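PDB 5CL2: sporulation-control protein spo0M, which controls expression of spo0A and is required for Bacillus subtilis to pass the morphological stage 0 of sporulation. Local coordinates for residues A156-R161 against E215-G220; I199-V202 against A206-L209. All coordinates share one frame; numbering follows the deposited sequence.

Contact 1: residues A156-R161 against E215-G220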
ATOM      1  N   ALA A 156      -0.949   9.750   6.717  1.00 47.42           N
ATOM      2  CA  ALA A 156       0.304   9.795   5.946  1.00 44.74           C
ATOM      3  C   ALA A 156       0.182   9.559   4.420  1.00 43.57           C
ATOM      4  O   ALA A 156       0.831   8.660   3.866  1.00 41.13           O
ATOM      5  CB  ALA A 156       1.300   8.800   6.546  1.00 40.93           C
ATOM      6  N   PRO A 157      -0.560  10.432   3.717  1.00 41.38           N
ATOM      7  CA  PRO A 157      -0.648  10.300   2.257  1.00 44.28           C
ATOM      8  C   PRO A 157       0.700  10.404   1.569  1.00 47.28           C
ATOM      9  O   PRO A 157       0.863   9.808   0.507  1.00 49.18           O
ATOM     10  CB  PRO A 157      -1.539  11.484   1.841  1.00 44.73           C
ATOM     11  CG  PRO A 157      -1.436  12.463   2.964  1.00 46.88           C
ATOM     12  CD  PRO A 157      -1.294  11.613   4.206  1.00 43.22           C
ATOM     13  N   TYR A 158       1.654  11.121   2.162  1.00 46.44           N
ATOM     14  CA  TYR A 158       2.976  11.300   1.547  1.00 45.93           C
ATOM     15  C   TYR A 158       3.696  10.000   1.197  1.00 47.18           C
ATOM     16  O   TYR A 158       4.369   9.923   0.167  1.00 46.36           O
ATOM     17  CB  TYR A 158       3.849  12.148   2.469  1.00 52.25           C
ATOM     18  CG  TYR A 158       5.281  12.363   2.021  1.00 55.25           C
ATOM     19  CD1 TYR A 158       5.608  13.250   0.995  1.00 55.11           C
ATOM     20  CD2 TYR A 158       6.318  11.689   2.656  1.00 58.46           C
ATOM     21  CE1 TYR A 158       6.939  13.443   0.621  1.00 52.91           C
ATOM     22  CE2 TYR A 158       7.629  11.877   2.288  1.00 57.54           C
ATOM     23  CZ  TYR A 158       7.935  12.742   1.281  1.00 55.24           C
ATOM     24  OH  TYR A 158       9.262  12.881   0.972  1.00 58.31           O
ATOM     25  N   PHE A 159       3.534   8.969   2.026  1.00 48.24           N
ATOM     26  CA  PHE A 159       4.214   7.687   1.805  1.00 44.39           C
ATOM     27  C   PHE A 159       3.449   6.735   0.879  1.00 48.23           C
ATOM     28  O   PHE A 159       3.984   5.703   0.446  1.00 47.22           O
ATOM     29  CB  PHE A 159       4.466   7.002   3.138  1.00 44.33           C
ATOM     30  CG  PHE A 159       5.405   7.757   4.030  1.00 50.86           C
ATOM     31  CD1 PHE A 159       6.716   7.975   3.647  1.00 51.12           C
ATOM     32  CD2 PHE A 159       4.972   8.276   5.234  1.00 45.46           C
ATOM     33  CE1 PHE A 159       7.579   8.689   4.460  1.00 55.66           C
ATOM     34  CE2 PHE A 159       5.834   8.965   6.054  1.00 53.86           C
ATOM     35  CZ  PHE A 159       7.143   9.182   5.663  1.00 51.24           C
ATOM     36  N   GLN A 160       2.205   7.088   0.563  1.00 44.88           N
ATOM     37  CA  GLN A 160       1.403   6.296  -0.377  1.00 49.80           C
ATOM     38  C   GLN A 160       1.413   4.785  -0.085  1.00 49.52           C
ATOM     39  O   GLN A 160       1.587   3.973  -0.993  1.00 50.56           O
ATOM     40  CB  GLN A 160       1.879   6.544  -1.821  1.00 46.95           C
ATOM     41  CG  GLN A 160       1.726   8.025  -2.274  1.00 48.82           C
ATOM     42  CD  GLN A 160       2.016   8.259  -3.754  1.00 51.77           C
ATOM     43  OE1 GLN A 160       1.870   7.356  -4.598  1.00 47.93           O
ATOM     44  NE2 GLN A 160       2.410   9.498  -4.084  1.00 56.05           N
ATOM     45  N   ARG A 161       1.224   4.420   1.181  1.00 43.53           N
ATOM     46  CA  ARG A 161       1.201   3.009   1.575  1.00 50.25           C
ATOM     47  C   ARG A 161      -0.185   2.377   1.329  1.00 47.47           C
ATOM     48  O   ARG A 161      -1.139   3.048   0.903  1.00 39.33           O
ATOM     49  CB  ARG A 161       1.561   2.857   3.053  1.00 49.63           C
ATOM     50  CG  ARG A 161       2.686   3.751   3.518  1.00 47.05           C
ATOM     51  CD  ARG A 161       3.954   3.308   2.877  1.00 50.73           C
ATOM     52  NE  ARG A 161       4.330   1.981   3.348  1.00 58.60           N
ATOM     53  CZ  ARG A 161       5.267   1.240   2.767  1.00 58.28           C
ATOM     54  NH1 ARG A 161       5.883   1.705   1.695  1.00 55.75           N
ATOM     55  NH2 ARG A 161       5.574   0.039   3.241  1.00 55.31           N
ATOM     56  N   GLU A 215       3.709  18.845   1.414  1.00 67.31           N
ATOM     57  CA  GLU A 215       4.158  20.195   1.734  1.00 67.71           C
ATOM     58  C   GLU A 215       5.243  20.264   2.823  1.00 68.92           C
ATOM     59  O   GLU A 215       5.898  21.294   2.979  1.00 72.12           O
ATOM     60  CB  GLU A 215       2.976  21.091   2.131  1.00 68.43           C
ATOM     61  CG  GLU A 215       1.845  20.465   2.963  1.00 75.25           C
ATOM     62  CD  GLU A 215       0.716  19.812   2.134  1.00 78.19           C
ATOM     63  OE1 GLU A 215       0.979  19.167   1.094  1.00 76.77           O
ATOM     64  OE2 GLU A 215      -0.461  19.998   2.517  1.00 83.95           O
ATOM     65  N   MET A 216       5.408  19.199   3.600  1.00 67.40           N
ATOM     66  CA  MET A 216       6.480  19.155   4.592  1.00 62.07           C
ATOM     67  C   MET A 216       7.855  18.842   3.999  1.00 63.27           C
ATOM     68  O   MET A 216       8.864  19.043   4.660  1.00 57.46           O
ATOM     69  CB  MET A 216       6.138  18.139   5.682  1.00 49.97           C
ATOM     70  CG  MET A 216       4.780  18.396   6.304  1.00 61.77           C
ATOM     71  SD  MET A 216       4.247  17.129   7.490  1.00 49.10           S
ATOM     72  CE  MET A 216       2.787  17.899   8.166  1.00 50.66           C
ATOM     73  N   TYR A 217       7.876  18.172   2.853  1.00 64.53           N
ATOM     74  CA  TYR A 217       9.114  17.855   2.146  1.00 66.23           C
ATOM     75  C   TYR A 217       9.382  18.585   0.806  1.00 71.06           C
ATOM     76  O   TYR A 217      10.337  18.248   0.096  1.00 68.64           O
ATOM     77  CB  TYR A 217       9.195  16.335   2.009  1.00 56.26           C
ATOM     78  CG  TYR A 217       9.303  15.754   3.402  1.00 61.93           C
ATOM     79  CD1 TYR A 217      10.534  15.686   4.040  1.00 63.26           C
ATOM     80  CD2 TYR A 217       8.165  15.372   4.125  1.00 56.83           C
ATOM     81  CE1 TYR A 217      10.650  15.189   5.333  1.00 64.70           C
ATOM     82  CE2 TYR A 217       8.275  14.888   5.425  1.00 57.53           C
ATOM     83  CZ  TYR A 217       9.521  14.796   6.022  1.00 56.72           C
ATOM     84  OH  TYR A 217       9.649  14.312   7.306  1.00 58.46           O
ATOM     85  N   ASN A 218       8.508  19.520   0.433  1.00 69.46           N
ATOM     86  CA  ASN A 218       8.670  20.269  -0.815  1.00 76.13           C
ATOM     87  C   ASN A 218       9.736  21.390  -0.799  1.00 82.16           C
ATOM     88  O   ASN A 218      10.256  21.777  -1.855  1.00 86.72           O
ATOM     89  CB  ASN A 218       7.323  20.857  -1.261  1.00 72.84           C
ATOM     90  CG  ASN A 218       6.760  21.887  -0.280  1.00 81.06           C
ATOM     91  OD1 ASN A 218       7.479  22.446   0.553  1.00 84.22           O
ATOM     92  ND2 ASN A 218       5.467  22.173  -0.411  1.00 79.18           N
ATOM     93  N   ASP A 219      10.069  21.894   0.388  1.00 82.21           N
ATOM     94  CA  ASP A 219      10.967  23.047   0.529  1.00 82.33           C
ATOM     95  C   ASP A 219      12.424  22.564   0.655  1.00 81.39           C
ATOM     96  O   ASP A 219      13.335  23.336   0.945  1.00 81.93           O
ATOM     97  CB  ASP A 219      10.541  23.903   1.740  1.00 83.84           C
ATOM     98  CG  ASP A 219      11.462  25.108   1.986  1.00 91.81           C
ATOM     99  OD1 ASP A 219      11.924  25.731   0.999  1.00 93.91           O
ATOM    100  OD2 ASP A 219      11.715  25.438   3.168  1.00 90.87           O
ATOM    101  N   GLY A 220      12.643  21.275   0.435  1.00 80.04           N
ATOM    102  CA  GLY A 220      13.988  20.743   0.492  1.00 79.26           C
ATOM    103  C   GLY A 220      14.333  20.186   1.862  1.00 78.18           C
ATOM    104  O   GLY A 220      15.498  19.877   2.131  1.00 77.23           O
TER
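Tyr158 and Tyr217 lay their phenol rings against each other as an offset stack, with centroids 5.0 Å apart and planes tilted by 24°. The close part of the contact lies at the hydroxyl end of Tyr158: its OH comes 3.6 Å from Tyr217 CB, and Tyr217 CD2 sits over one face of the Tyr158 ring, 3.9 Å from Tyr158 CZ. Tyr158 reaches this far because CG stands anti to its backbone N (chi1 177°), carrying the ring out from the short 3-10 turn 157-159. The CD2 edge of Tyr158 points onto a face of the neighbouring Phe159 ring. Tyrosine suits both places, offering a flat apolar surface for stacking and a hydroxyl for a polar partner further off: Tyr158 OH bonds to Asp194 of the second subunit, and Tyr217 OH to Glu201.

Beyond the two rings the contact is loose. There residues 215-220 turn to solvent, with polar types such as Asn218 and Asp219. Overall this is an aromatic stack between two loops of a five-stranded antiparallel sheet, one following edge strand 146-155 and the other leading into the opposite edge strand, 224-229, with Tyr158 also reaching the dimer interface.

Contact 2: residues I199-V202 against A206-L209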
ATOM      1  N   ILE A 199      11.975   4.914   9.027  1.00 48.29           N
ATOM      2  CA  ILE A 199      12.003   6.315   8.646  1.00 47.77           C
ATOM      3  C   ILE A 199      12.338   7.119   9.897  1.00 49.44           C
ATOM      4  O   ILE A 199      11.745   6.915  10.962  1.00 49.81           O
ATOM      5  CB  ILE A 199      10.675   6.754   8.029  1.00 48.40           C
ATOM      6  CG1 ILE A 199      10.402   5.948   6.758  1.00 54.24           C
ATOM      7  CG2 ILE A 199      10.673   8.239   7.750  1.00 48.35           C
ATOM      8  CD1 ILE A 199       9.017   6.147   6.201  1.00 56.48           C
ATOM      9  N   PHE A 200      13.336   7.983   9.774  1.00 52.07           N
ATOM     10  CA  PHE A 200      13.850   8.777  10.883  1.00 47.96           C
ATOM     11  C   PHE A 200      13.486  10.220  10.649  1.00 49.36           C
ATOM     12  O   PHE A 200      13.576  10.717   9.532  1.00 51.06           O
ATOM     13  CB  PHE A 200      15.376   8.655  10.999  1.00 48.72           C
ATOM     14  CG  PHE A 200      15.858   7.271  11.326  1.00 48.57           C
ATOM     15  CD1 PHE A 200      15.921   6.291  10.341  1.00 49.27           C
ATOM     16  CD2 PHE A 200      16.295   6.960  12.599  1.00 47.89           C
ATOM     17  CE1 PHE A 200      16.382   5.029  10.630  1.00 47.43           C
ATOM     18  CE2 PHE A 200      16.759   5.693  12.892  1.00 51.82           C
ATOM     19  CZ  PHE A 200      16.798   4.723  11.901  1.00 49.38           C
ATOM     20  N   GLU A 201      13.083  10.903  11.703  1.00 47.18           N
ATOM     21  CA  GLU A 201      12.878  12.333  11.603  1.00 47.36           C
ATOM     22  C   GLU A 201      13.153  12.905  13.007  1.00 51.32           C
ATOM     23  O   GLU A 201      13.142  12.154  13.981  1.00 50.48           O
ATOM     24  CB  GLU A 201      11.475  12.596  11.038  1.00 46.74           C
ATOM     25  CG  GLU A 201      11.033  14.022  10.833  1.00 58.15           C
ATOM     26  CD  GLU A 201      11.784  14.798   9.778  1.00 54.07           C
ATOM     27  OE1 GLU A 201      11.643  14.534   8.569  1.00 58.96           O
ATOM     28  OE2 GLU A 201      12.480  15.726  10.189  1.00 57.14           O
ATOM     29  N   VAL A 202      13.492  14.191  13.118  1.00 49.73           N
ATOM     30  CA  VAL A 202      13.740  14.765  14.434  1.00 47.35           C
ATOM     31  C   VAL A 202      12.951  16.049  14.587  1.00 48.90           C
ATOM     32  O   VAL A 202      12.630  16.705  13.594  1.00 49.14           O
ATOM     33  CB  VAL A 202      15.248  15.073  14.693  1.00 48.12           C
ATOM     34  CG1 VAL A 202      16.110  13.829  14.421  1.00 46.27           C
ATOM     35  CG2 VAL A 202      15.705  16.230  13.845  1.00 48.46           C
ATOM     36  N   ALA A 206       8.678  19.890  18.078  1.00 50.76           N
ATOM     37  CA  ALA A 206       9.232  21.233  18.208  1.00 53.57           C
ATOM     38  C   ALA A 206       8.780  22.076  17.032  1.00 53.72           C
ATOM     39  O   ALA A 206       8.457  23.245  17.187  1.00 54.92           O
ATOM     40  CB  ALA A 206      10.785  21.206  18.293  1.00 54.71           C
ATOM     41  N   ARG A 207       8.753  21.472  15.850  1.00 51.27           N
ATOM     42  CA  ARG A 207       8.382  22.205  14.644  1.00 54.06           C
ATOM     43  C   ARG A 207       6.856  22.257  14.442  1.00 50.73           C
ATOM     44  O   ARG A 207       6.365  22.840  13.477  1.00 55.38           O
ATOM     45  CB  ARG A 207       9.053  21.582  13.420  1.00 48.66           C
ATOM     46  CG  ARG A 207      10.579  21.666  13.448  1.00 58.66           C
ATOM     47  CD  ARG A 207      11.181  21.210  12.138  1.00 55.09           C
ATOM     48  NE  ARG A 207      11.208  19.760  12.051  1.00 58.57           N
ATOM     49  CZ  ARG A 207      11.313  19.094  10.910  1.00 60.43           C
ATOM     50  NH1 ARG A 207      11.386  19.762   9.764  1.00 59.63           N
ATOM     51  NH2 ARG A 207      11.326  17.766  10.916  1.00 60.30           N
ATOM     52  N   GLY A 208       6.112  21.656  15.362  1.00 56.32           N
ATOM     53  CA  GLY A 208       4.654  21.629  15.278  1.00 56.53           C
ATOM     54  C   GLY A 208       4.117  20.934  14.034  1.00 53.17           C
ATOM     55  O   GLY A 208       3.122  21.362  13.444  1.00 53.23           O
ATOM     56  N   LEU A 209       4.794  19.865  13.628  1.00 53.20           N
ATOM     57  CA  LEU A 209       4.368  19.052  12.486  1.00 55.30           C
ATOM     58  C   LEU A 209       3.548  17.846  12.958  1.00 52.25           C
ATOM     59  O   LEU A 209       3.942  17.160  13.903  1.00 51.49           O
ATOM     60  CB  LEU A 209       5.574  18.559  11.675  1.00 50.33           C
ATOM     61  CG  LEU A 209       6.525  19.606  11.095  1.00 53.67           C
ATOM     62  CD1 LEU A 209       7.779  18.941  10.571  1.00 52.19           C
ATOM     63  CD2 LEU A 209       5.837  20.397  10.003  1.00 55.67           C
TER
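Arg207 reaches back from the loop beyond strand 195-202 to grip the end of that strand, which lies between 185-191 and 224-229 in a five-stranded antiparallel sheet. NH2 makes both polar contacts with the strand, while NE bonds weakly to Asp203 O. NH2 forms a salt bridge with Glu201 OE2, which approaches at the guanidinium edge, near its plane, with carboxylate and guanidinium planes 40° apart. The same nitrogen donates a 3.2 Å hydrogen bond to Val202 O; this oxygen is tilted out of the guanidinium plane and the bond is bent (N-H...O 138°).

Both side chains are bent where they meet. Glu201 has CG anti to the backbone N and then bends at chi2 (66°), bringing OE2 back toward its own strand, where Val202 N makes a weak bond to it. OE1 bonds to Tyr217 OH. Arg207 runs extended through chi2 and kinks at chi3, crossing Glu201 at about a right angle. A long, flexible arginine suits an exposed loop reaching a glutamate whose burial, by shielding the pair from water, would be expected to strengthen the attraction. Leu209 CD1 lies over the centre of one face of the Arg207 guanidinium, 3.5 Å from its plane.

How the contacts relate
The centres of the two contacts lie 13 Å apart, both about 20 Å from the centre of the chain, and contact 2 is nested along the sequence inside the loop closed by contact 1. Both lie at the same five-stranded antiparallel sheet. Of the four segments only 199-202 is strand; 206-209 and 215-220 share the long connection from 195-202 to 224-229, and 156-161 links 146-155 to 165-173. The contacts touch directly, through a probable hydrogen bond, modelled short, between Tyr217 and Glu201, and through Phe159 CE1 packing on Ile199 CD1. The long loop is therefore tied at two points, to its own strand and to the 156-161 segment, which also meets the second subunit.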